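Local coordinates for protein YibA (Escherichia coli, PDB 1OYZ), which is of unknown function but is built as an all-helical solenoid of the HEAT-repeat type, with oxidoreductase activity only tentatively assigned, at residues A[17-23]-A[45-50]; A[72-76]-A[110-114]; A[230-234]-A[256-260]. All coordinates share one frame; numbering follows the deposited sequence.

Contact 1 of 3, residues A[17-23]-A[45-50]; sequences YNQCKKL and RVLQLR
Near the N-terminal end of the α-solenoid, helix 14-21 leans across helix 37-50, and Y17, C20, K21 and L23 meet R45, V46, L49 and R50. The short segments cross at -58° with their axes 9.9 Å apart. The centre of the packing is apolar. V46 points one methyl, CG2, at C20, and its contact with CB of that residue is tight at 3.5 Å; its other methyl, CG1, meets the CG of K21. The ring of Y17 lies beside V46. With CG anti to the backbone N (chi1 165°), it swings toward helix 37-50 and receives the guanidinium of R45 over one face. The group centres are 4.1 Å apart and the planes differ by 13°, so the pair is at once a nearly parallel stack and a cation-pi contact. The R45 chain bends at chi3 to fold its head back over the ring, and its NH2 lies near CG of Y17. Against the opposite face rests CD of K21, offset toward the rim. L49 completes this side with CD2, which touches both OH of Y17, at 3.5 Å, and CE of K21.

At L23, in the turn after helix 14-21, the chemistry becomes polar. R50 grips the carbonyl O of L23 end-on with two nitrogens, NH2 at 3.1 Å and NH1 at 3.3 Å, and the oxygen lies close to the guanidinium plane. The same NH2 also forms a salt bridge with D25. Two arginines thus use one group in different ways: R45 offers its flat face to an aromatic ring, whereas R50 presents its N-H edge to a backbone carbonyl, tying the turn after helix 14-21 to the C-terminal end of helix 37-50.

Contact 2 of 3, residues A[72-76]-A[110-114]; sequences DIGAF and TAIES
A75 faces A111 where helices 68-80 and 105-121 run nearly parallel, the axes of the short segments 8.7 Å apart and only 8° from the same direction. The two alanines have their CB atoms 4.5 Å apart, consistent with the close approach that short polar side chains need to reach across. The S114 hydroxyl donates to the carbonyl O of A75 at an OG-to-O distance of 2.6 Å, coming in from above the carbonyl plane, 45° out of it. Such side-by-side packing of helices, with helix 88-101 lying between them in the chain and touching both, is how an α-solenoid of the HEAT type lines up its successive layers.

On one flank T110 serves two purposes: its CG2 methyl packs on CB of F76 at 3.7 Å, while OG1 turns to the carboxylate of D72. That hydroxyl donates to OD1 of D72, although the modelled separation is so short that its exact length is doubtful. D72 reaches the partner because CG stands anti to the backbone N (chi1 -176°). An alanine in place of D72 would remove the carboxylate and is likely to leave the T110 hydroxyl with just its weak bond to the C106 carbonyl O among the partners described. Farther along, a water donates to the F76 carbonyl O at 2.7 Å and to S114 OG at 3.2 Å, so the serine both gives and receives a hydrogen bond.

Contact 3 of 3, residues A[230-234]-A[256-260]; sequences DELKK and VLDTM
L232 and M260, the latter present as selenomethionine, form the heart of an apolar contact between the C-terminal end of helix 225-232 and helix 254-261. Their side chains meet at about a right angle. The methyl CE of M260 comes up against CB of L232 at 3.7 Å, while SE lies 3.8 Å from the leucine CD2, so the end of the long chain lies across the branched one, against CB and CD2. A bend at chi3 of M260 (-112°) lays the methyl along the leucine instead of carrying it past. The other apolar pairs are looser. The L232 methyl CD1 approaches CG2 of V256 at 4.3 Å, and its CD2 lies 4.4 Å from CD2 of L257. At the margin, the extended chain of K233 brings only its far end to V256, CE 4.3 Å from CG1, and contributes hydrocarbon to the seam.

Polar interactions stay within one segment or lead elsewhere. K234 NZ forms a salt bridge with E231, meeting OE1 on the syn side at 2.9 Å and 28° out of the carboxylate plane. The same OE1 also pairs with R209, so it has two positively charged partners, which would probably favour the ionised form of the carboxylate. No hydrogen bond joins the two segments.

Neighbouring helices extend the apolar layer: I241, I242 and A245 of helix 239-248 touch L232, while A273, I274 and L277 of helix 268-277 cover L257. The chemistry is therefore that of a small solenoid core near the C terminus. With no hydrogen bond across the two segments, their fit probably rests on the shapes of L232, V256, L257 and M260, while the K234–E231 salt bridge lies within segment 230-234 and takes no part across the seam.

How the contacts relate
All three contacts join helices of one solenoid. Contacts 1 and 2, 18 Å apart between centres, touch through a probable hydrogen bond from Q48 NE2 to F76 O, joining helices 37-50 and 68-80. The centre of contact 3 lies 51 Å from that of contact 1 and 46 Å from that of contact 2, across the chain's centre, sharing no helix with them. Apolar across its seam, it is the buried one yet lies farthest from the chain's centre, so burial follows local helix packing. Contact 2, nearest that centre, is partly buried and mixes small residues with hydroxyl bonds; contact 1, also partly buried, combines an apolar centre with an arginine–tyrosine stack and an arginine-to-carbonyl grip.

Contact 1 of 3, residues A[17-23]-A[45-50]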
loop_
_atom_site.group_PDB
_atom_site.type_symbol
_atom_site.label_atom_id
_atom_site.label_comp_id
_atom_site.label_asym_id
_atom_site.label_seq_id
_atom_site.Cartn_x
_atom_site.Cartn_y
_atom_site.Cartn_z
ATOM N N TYR A 17 23.650 1.615 4.172
ATOM C CA TYR A 17 23.138 2.928 3.835
ATOM C C TYR A 17 24.059 4.008 4.450
ATOM O O TYR A 17 24.415 4.995 3.778
ATOM C CB TYR A 17 21.710 3.037 4.337
ATOM C CG TYR A 17 21.158 4.434 4.381
ATOM C CD1 TYR A 17 20.835 5.115 3.213
ATOM C CD2 TYR A 17 20.893 5.047 5.610
ATOM C CE1 TYR A 17 20.239 6.372 3.252
ATOM C CE2 TYR A 17 20.308 6.304 5.680
ATOM C CZ TYR A 17 19.977 6.957 4.496
ATOM O OH TYR A 17 19.351 8.161 4.564
ATOM N N ASN A 18 24.467 3.794 5.701
ATOM C CA ASN A 18 25.379 4.724 6.377
ATOM C C ASN A 18 26.725 4.744 5.682
ATOM O O ASN A 18 27.363 5.785 5.621
ATOM C CB ASN A 18 25.595 4.341 7.836
ATOM C CG ASN A 18 24.406 4.642 8.697
ATOM O OD1 ASN A 18 24.313 4.149 9.813
ATOM N ND2 ASN A 18 23.488 5.455 8.196
ATOM N N GLN A 19 27.180 3.609 5.164
ATOM C CA GLN A 19 28.458 3.628 4.456
ATOM C C GLN A 19 28.350 4.520 3.225
ATOM O O GLN A 19 29.251 5.310 2.955
ATOM C CB GLN A 19 28.877 2.237 3.982
ATOM C CG GLN A 19 29.665 1.416 4.972
ATOM C CD GLN A 19 30.137 0.110 4.357
ATOM O OE1 GLN A 19 29.332 -0.702 3.907
ATOM N NE2 GLN A 19 31.444 -0.088 4.317
ATOM N N CYS A 20 27.249 4.373 2.476
ATOM C CA CYS A 20 27.025 5.151 1.263
ATOM C C CYS A 20 27.046 6.640 1.541
ATOM O O CYS A 20 27.524 7.421 0.718
ATOM C CB CYS A 20 25.684 4.773 0.607
ATOM S SG CYS A 20 25.657 3.165 -0.253
ATOM N N LYS A 21 26.515 7.036 2.691
ATOM C CA LYS A 21 26.488 8.445 3.067
ATOM C C LYS A 21 27.884 9.068 3.146
ATOM O O LYS A 21 28.024 10.274 2.940
ATOM C CB LYS A 21 25.747 8.632 4.395
ATOM C CG LYS A 21 24.255 8.404 4.229
ATOM C CD LYS A 21 23.463 8.429 5.532
ATOM C CE LYS A 21 23.358 9.811 6.122
ATOM N NZ LYS A 21 22.342 9.790 7.226
ATOM N N LYS A 22 28.911 8.260 3.418
ATOM C CA LYS A 22 30.276 8.793 3.492
ATOM C C LYS A 22 30.817 9.207 2.129
ATOM O O LYS A 22 31.783 9.952 2.054
ATOM C CB LYS A 22 31.243 7.766 4.096
ATOM C CG LYS A 22 31.046 7.517 5.582
ATOM C CD LYS A 22 32.066 6.533 6.133
ATOM C CE LYS A 22 31.591 5.975 7.470
ATOM N NZ LYS A 22 30.289 5.228 7.327
ATOM N N LEU A 23 30.181 8.724 1.062
ATOM C CA LEU A 23 30.605 9.002 -0.309
ATOM C C LEU A 23 30.191 10.364 -0.885
ATOM O O LEU A 23 29.166 10.906 -0.492
ATOM C CB LEU A 23 30.062 7.897 -1.224
ATOM C CG LEU A 23 30.457 6.471 -0.834
ATOM C CD1 LEU A 23 29.712 5.487 -1.697
ATOM C CD2 LEU A 23 31.960 6.300 -0.970
ATOM N N ARG A 45 19.174 6.242 -2.324
ATOM C CA ARG A 45 18.532 6.715 -1.091
ATOM C C ARG A 45 19.345 7.882 -0.525
ATOM O O ARG A 45 18.777 8.870 -0.094
ATOM C CB ARG A 45 18.429 5.598 -0.031
ATOM C CG ARG A 45 17.438 4.456 -0.354
ATOM C CD ARG A 45 17.356 3.409 0.788
ATOM N NE ARG A 45 16.900 4.016 2.050
ATOM C CZ ARG A 45 17.247 3.589 3.271
ATOM N NH1 ARG A 45 16.778 4.209 4.347
ATOM N NH2 ARG A 45 18.063 2.547 3.428
ATOM N N VAL A 46 20.670 7.773 -0.540
ATOM C CA VAL A 46 21.484 8.857 -0.012
ATOM C C VAL A 46 21.232 10.080 -0.866
ATOM O O VAL A 46 21.116 11.201 -0.355
ATOM C CB VAL A 46 22.979 8.524 -0.035
ATOM C CG1 VAL A 46 23.765 9.649 0.618
ATOM C CG2 VAL A 46 23.228 7.215 0.675
ATOM N N LEU A 47 21.102 9.860 -2.172
ATOM C CA LEU A 47 20.843 10.990 -3.070
ATOM C C LEU A 47 19.484 11.640 -2.766
ATOM O O LEU A 47 19.368 12.868 -2.764
ATOM C CB LEU A 47 20.938 10.547 -4.552
ATOM C CG LEU A 47 22.371 10.155 -4.974
ATOM C CD1 LEU A 47 22.471 9.747 -6.434
ATOM C CD2 LEU A 47 23.242 11.343 -4.725
ATOM N N GLN A 48 18.463 10.833 -2.480
ATOM C CA GLN A 48 17.152 11.405 -2.180
ATOM C C GLN A 48 17.242 12.262 -0.921
ATOM O O GLN A 48 16.535 13.261 -0.802
ATOM C CB GLN A 48 16.069 10.321 -1.958
ATOM C CG GLN A 48 15.660 9.463 -3.170
ATOM C CD GLN A 48 14.793 8.253 -2.747
ATOM O OE1 GLN A 48 15.070 7.625 -1.730
ATOM N NE2 GLN A 48 13.763 7.922 -3.538
ATOM N N LEU A 49 18.105 11.862 0.013
ATOM C CA LEU A 49 18.285 12.585 1.288
ATOM C C LEU A 49 19.027 13.915 1.180
ATOM O O LEU A 49 18.546 14.938 1.663
ATOM C CB LEU A 49 19.030 11.705 2.313
ATOM C CG LEU A 49 19.432 12.346 3.658
ATOM C CD1 LEU A 49 18.203 12.568 4.503
ATOM C CD2 LEU A 49 20.414 11.456 4.414
ATOM N N ARG A 50 20.200 13.898 0.559
ATOM C CA ARG A 50 21.011 15.112 0.451
ATOM C C ARG A 50 20.731 15.831 -0.836
ATOM O O ARG A 50 20.838 17.049 -0.925
ATOM C CB ARG A 50 22.499 14.769 0.449
ATOM C CG ARG A 50 22.949 13.812 1.527
ATOM C CD ARG A 50 24.486 13.830 1.677
ATOM N NE ARG A 50 25.195 13.726 0.400
ATOM C CZ ARG A 50 26.190 12.875 0.164
ATOM N NH1 ARG A 50 26.573 12.054 1.123
ATOM N NH2 ARG A 50 26.828 12.865 -1.020
#

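Contact 2 of 3, residues A[72-76]-A[110-114]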
loop_
_atom_site.group_PDB
_atom_site.type_symbol
_atom_site.label_atom_id
_atom_site.label_comp_id
_atom_site.label_asym_id
_atom_site.label_seq_id
_atom_site.Cartn_x
_atom_site.Cartn_y
_atom_site.Cartn_z
ATOM N N ASP A 72 14.467 3.642 -14.181
ATOM C CA ASP A 72 13.807 3.272 -12.958
ATOM C C ASP A 72 14.452 4.032 -11.792
ATOM O O ASP A 72 13.776 4.714 -11.022
ATOM C CB ASP A 72 13.932 1.762 -12.804
ATOM C CG ASP A 72 13.200 1.238 -11.610
ATOM O OD1 ASP A 72 11.999 1.497 -11.472
ATOM O OD2 ASP A 72 13.828 0.552 -10.809
ATOM N N ILE A 73 15.771 3.929 -11.695
ATOM C CA ILE A 73 16.529 4.606 -10.666
ATOM C C ILE A 73 16.333 6.143 -10.674
ATOM O O ILE A 73 16.283 6.791 -9.616
ATOM C CB ILE A 73 18.030 4.278 -10.827
ATOM C CG1 ILE A 73 18.473 3.339 -9.708
ATOM C CG2 ILE A 73 18.851 5.541 -10.871
ATOM C CD1 ILE A 73 18.212 3.840 -8.287
ATOM N N GLY A 74 16.256 6.726 -11.858
ATOM C CA GLY A 74 16.041 8.159 -11.935
ATOM C C GLY A 74 14.672 8.571 -11.415
ATOM O O GLY A 74 14.537 9.556 -10.680
ATOM N N ALA A 75 13.655 7.813 -11.813
ATOM C CA ALA A 75 12.289 8.074 -11.391
ATOM C C ALA A 75 12.173 7.823 -9.887
ATOM O O ALA A 75 11.460 8.539 -9.192
ATOM C CB ALA A 75 11.332 7.182 -12.155
ATOM N N PHE A 76 12.891 6.823 -9.384
ATOM C CA PHE A 76 12.864 6.528 -7.942
ATOM C C PHE A 76 13.427 7.739 -7.180
ATOM O O PHE A 76 12.798 8.265 -6.259
ATOM C CB PHE A 76 13.710 5.284 -7.639
ATOM C CG PHE A 76 13.865 4.975 -6.159
ATOM C CD1 PHE A 76 12.755 4.664 -5.372
ATOM C CD2 PHE A 76 15.140 4.942 -5.572
ATOM C CE1 PHE A 76 12.904 4.315 -4.028
ATOM C CE2 PHE A 76 15.306 4.595 -4.226
ATOM C CZ PHE A 76 14.184 4.278 -3.444
ATOM N N THR A 110 7.479 2.115 -10.557
ATOM C CA THR A 110 8.270 3.045 -9.756
ATOM C C THR A 110 7.791 4.483 -9.955
ATOM O O THR A 110 7.588 5.221 -8.983
ATOM C CB THR A 110 9.780 2.956 -10.138
ATOM O OG1 THR A 110 10.260 1.663 -9.799
ATOM C CG2 THR A 110 10.641 4.029 -9.379
ATOM N N ALA A 111 7.570 4.867 -11.207
ATOM C CA ALA A 111 7.126 6.228 -11.504
ATOM C C ALA A 111 5.810 6.548 -10.824
ATOM O O ALA A 111 5.666 7.633 -10.254
ATOM C CB ALA A 111 7.026 6.447 -13.016
ATOM N N ILE A 112 4.844 5.626 -10.883
ATOM C CA ILE A 112 3.557 5.837 -10.216
ATOM C C ILE A 112 3.826 6.004 -8.700
ATOM O O ILE A 112 3.282 6.891 -8.066
ATOM C CB ILE A 112 2.584 4.608 -10.441
ATOM C CG1 ILE A 112 2.166 4.485 -11.924
ATOM C CG2 ILE A 112 1.324 4.762 -9.614
ATOM C CD1 ILE A 112 1.501 3.111 -12.241
ATOM N N GLU A 113 4.680 5.158 -8.118
ATOM C CA GLU A 113 4.983 5.319 -6.687
ATOM C C GLU A 113 5.621 6.699 -6.434
ATOM O O GLU A 113 5.298 7.365 -5.440
ATOM C CB GLU A 113 5.899 4.185 -6.198
ATOM C CG GLU A 113 5.127 2.864 -6.039
ATOM C CD GLU A 113 5.965 1.609 -6.269
ATOM O OE1 GLU A 113 7.205 1.708 -6.405
ATOM O OE2 GLU A 113 5.374 0.508 -6.309
ATOM N N SER A 114 6.503 7.144 -7.339
ATOM C CA SER A 114 7.105 8.469 -7.182
ATOM C C SER A 114 6.067 9.599 -7.364
ATOM O O SER A 114 6.142 10.605 -6.643
ATOM C CB SER A 114 8.300 8.646 -8.145
ATOM O OG SER A 114 9.394 7.790 -7.798
HETATM O O HOH W 1 10.669 7.489 -4.847
#

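Contact 3 of 3, residues A[230-234]-A[256-260]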
loop_
_atom_site.group_PDB
_atom_site.type_symbol
_atom_site.label_atom_id
_atom_site.label_comp_id
_atom_site.label_asym_id
_atom_site.label_seq_id
_atom_site.Cartn_x
_atom_site.Cartn_y
_atom_site.Cartn_z
ATOM N N ASP A 230 -17.001 -19.494 12.334
ATOM C CA ASP A 230 -15.981 -20.512 12.121
ATOM C C ASP A 230 -14.590 -20.102 12.600
ATOM O O ASP A 230 -13.852 -20.921 13.137
ATOM C CB ASP A 230 -15.861 -20.882 10.647
ATOM C CG ASP A 230 -17.118 -21.506 10.097
ATOM O OD1 ASP A 230 -17.194 -21.642 8.855
ATOM O OD2 ASP A 230 -18.012 -21.857 10.899
ATOM N N GLU A 231 -14.237 -18.842 12.369
ATOM C CA GLU A 231 -12.934 -18.326 12.735
ATOM C C GLU A 231 -12.773 -18.252 14.233
ATOM O O GLU A 231 -11.694 -18.536 14.762
ATOM C CB GLU A 231 -12.735 -16.944 12.122
ATOM C CG GLU A 231 -12.552 -17.021 10.642
ATOM C CD GLU A 231 -11.307 -17.782 10.266
ATOM O OE1 GLU A 231 -11.324 -18.479 9.233
ATOM O OE2 GLU A 231 -10.305 -17.688 11.013
ATOM N N LEU A 232 -13.837 -17.869 14.933
ATOM C CA LEU A 232 -13.715 -17.785 16.376
ATOM C C LEU A 232 -13.592 -19.158 17.007
ATOM O O LEU A 232 -13.168 -19.257 18.141
ATOM C CB LEU A 232 -14.908 -17.023 16.983
ATOM C CG LEU A 232 -15.023 -15.535 16.624
ATOM C CD1 LEU A 232 -16.459 -15.043 16.838
ATOM C CD2 LEU A 232 -14.034 -14.730 17.485
ATOM N N LYS A 233 -13.920 -20.226 16.286
ATOM C CA LYS A 233 -13.829 -21.552 16.914
ATOM C C LYS A 233 -12.481 -22.238 16.747
ATOM O O LYS A 233 -12.261 -23.339 17.245
ATOM C CB LYS A 233 -14.940 -22.471 16.396
ATOM C CG LYS A 233 -16.328 -21.999 16.793
ATOM C CD LYS A 233 -17.381 -22.966 16.307
ATOM C CE LYS A 233 -18.743 -22.670 16.920
ATOM N NZ LYS A 233 -19.668 -23.821 16.662
ATOM N N LYS A 234 -11.569 -21.580 16.055
ATOM C CA LYS A 234 -10.267 -22.173 15.856
ATOM C C LYS A 234 -9.438 -22.194 17.140
ATOM O O LYS A 234 -9.697 -21.452 18.093
ATOM C CB LYS A 234 -9.549 -21.433 14.733
ATOM C CG LYS A 234 -10.274 -21.619 13.393
ATOM C CD LYS A 234 -9.560 -20.927 12.249
ATOM C CE LYS A 234 -10.139 -21.327 10.907
ATOM N NZ LYS A 234 -9.442 -20.606 9.801
ATOM N N VAL A 256 -20.340 -17.927 22.033
ATOM C CA VAL A 256 -19.007 -18.367 21.679
ATOM C C VAL A 256 -17.941 -17.496 22.316
ATOM O O VAL A 256 -16.894 -17.989 22.703
ATOM C CB VAL A 256 -18.803 -18.360 20.144
ATOM C CG1 VAL A 256 -19.743 -19.347 19.491
ATOM C CG2 VAL A 256 -19.065 -16.968 19.589
ATOM N N LEU A 257 -18.199 -16.195 22.407
ATOM C CA LEU A 257 -17.226 -15.291 23.012
ATOM C C LEU A 257 -17.091 -15.686 24.473
ATOM O O LEU A 257 -15.980 -15.844 24.997
ATOM C CB LEU A 257 -17.676 -13.824 22.897
ATOM C CG LEU A 257 -17.620 -13.186 21.499
ATOM C CD1 LEU A 257 -18.186 -11.776 21.570
ATOM C CD2 LEU A 257 -16.190 -13.162 20.937
ATOM N N ASP A 258 -18.225 -15.878 25.126
ATOM C CA ASP A 258 -18.208 -16.258 26.525
ATOM C C ASP A 258 -17.321 -17.502 26.709
ATOM O O ASP A 258 -16.449 -17.541 27.571
ATOM C CB ASP A 258 -19.634 -16.528 26.991
ATOM C CG ASP A 258 -19.698 -16.836 28.454
ATOM O OD1 ASP A 258 -20.002 -18.004 28.798
ATOM O OD2 ASP A 258 -19.422 -15.903 29.245
ATOM N N THR A 259 -17.557 -18.506 25.876
ATOM C CA THR A 259 -16.792 -19.750 25.889
ATOM C C THR A 259 -15.268 -19.525 25.764
ATOM O O THR A 259 -14.466 -20.225 26.398
ATOM C CB THR A 259 -17.206 -20.651 24.700
ATOM O OG1 THR A 259 -18.536 -21.137 24.909
ATOM C CG2 THR A 259 -16.266 -21.817 24.555
HETATM N N MSE A 260 -14.891 -18.569 24.916
HETATM C CA MSE A 260 -13.481 -18.265 24.645
HETATM C C MSE A 260 -12.775 -17.648 25.848
HETATM O O MSE A 260 -11.558 -17.809 26.017
HETATM C CB MSE A 260 -13.373 -17.334 23.439
HETATM C CG MSE A 260 -13.955 -17.953 22.168
HETATM SE SE MSE A 260 -13.928 -16.685 20.712
HETATM C CE MSE A 260 -15.831 -16.370 20.460
#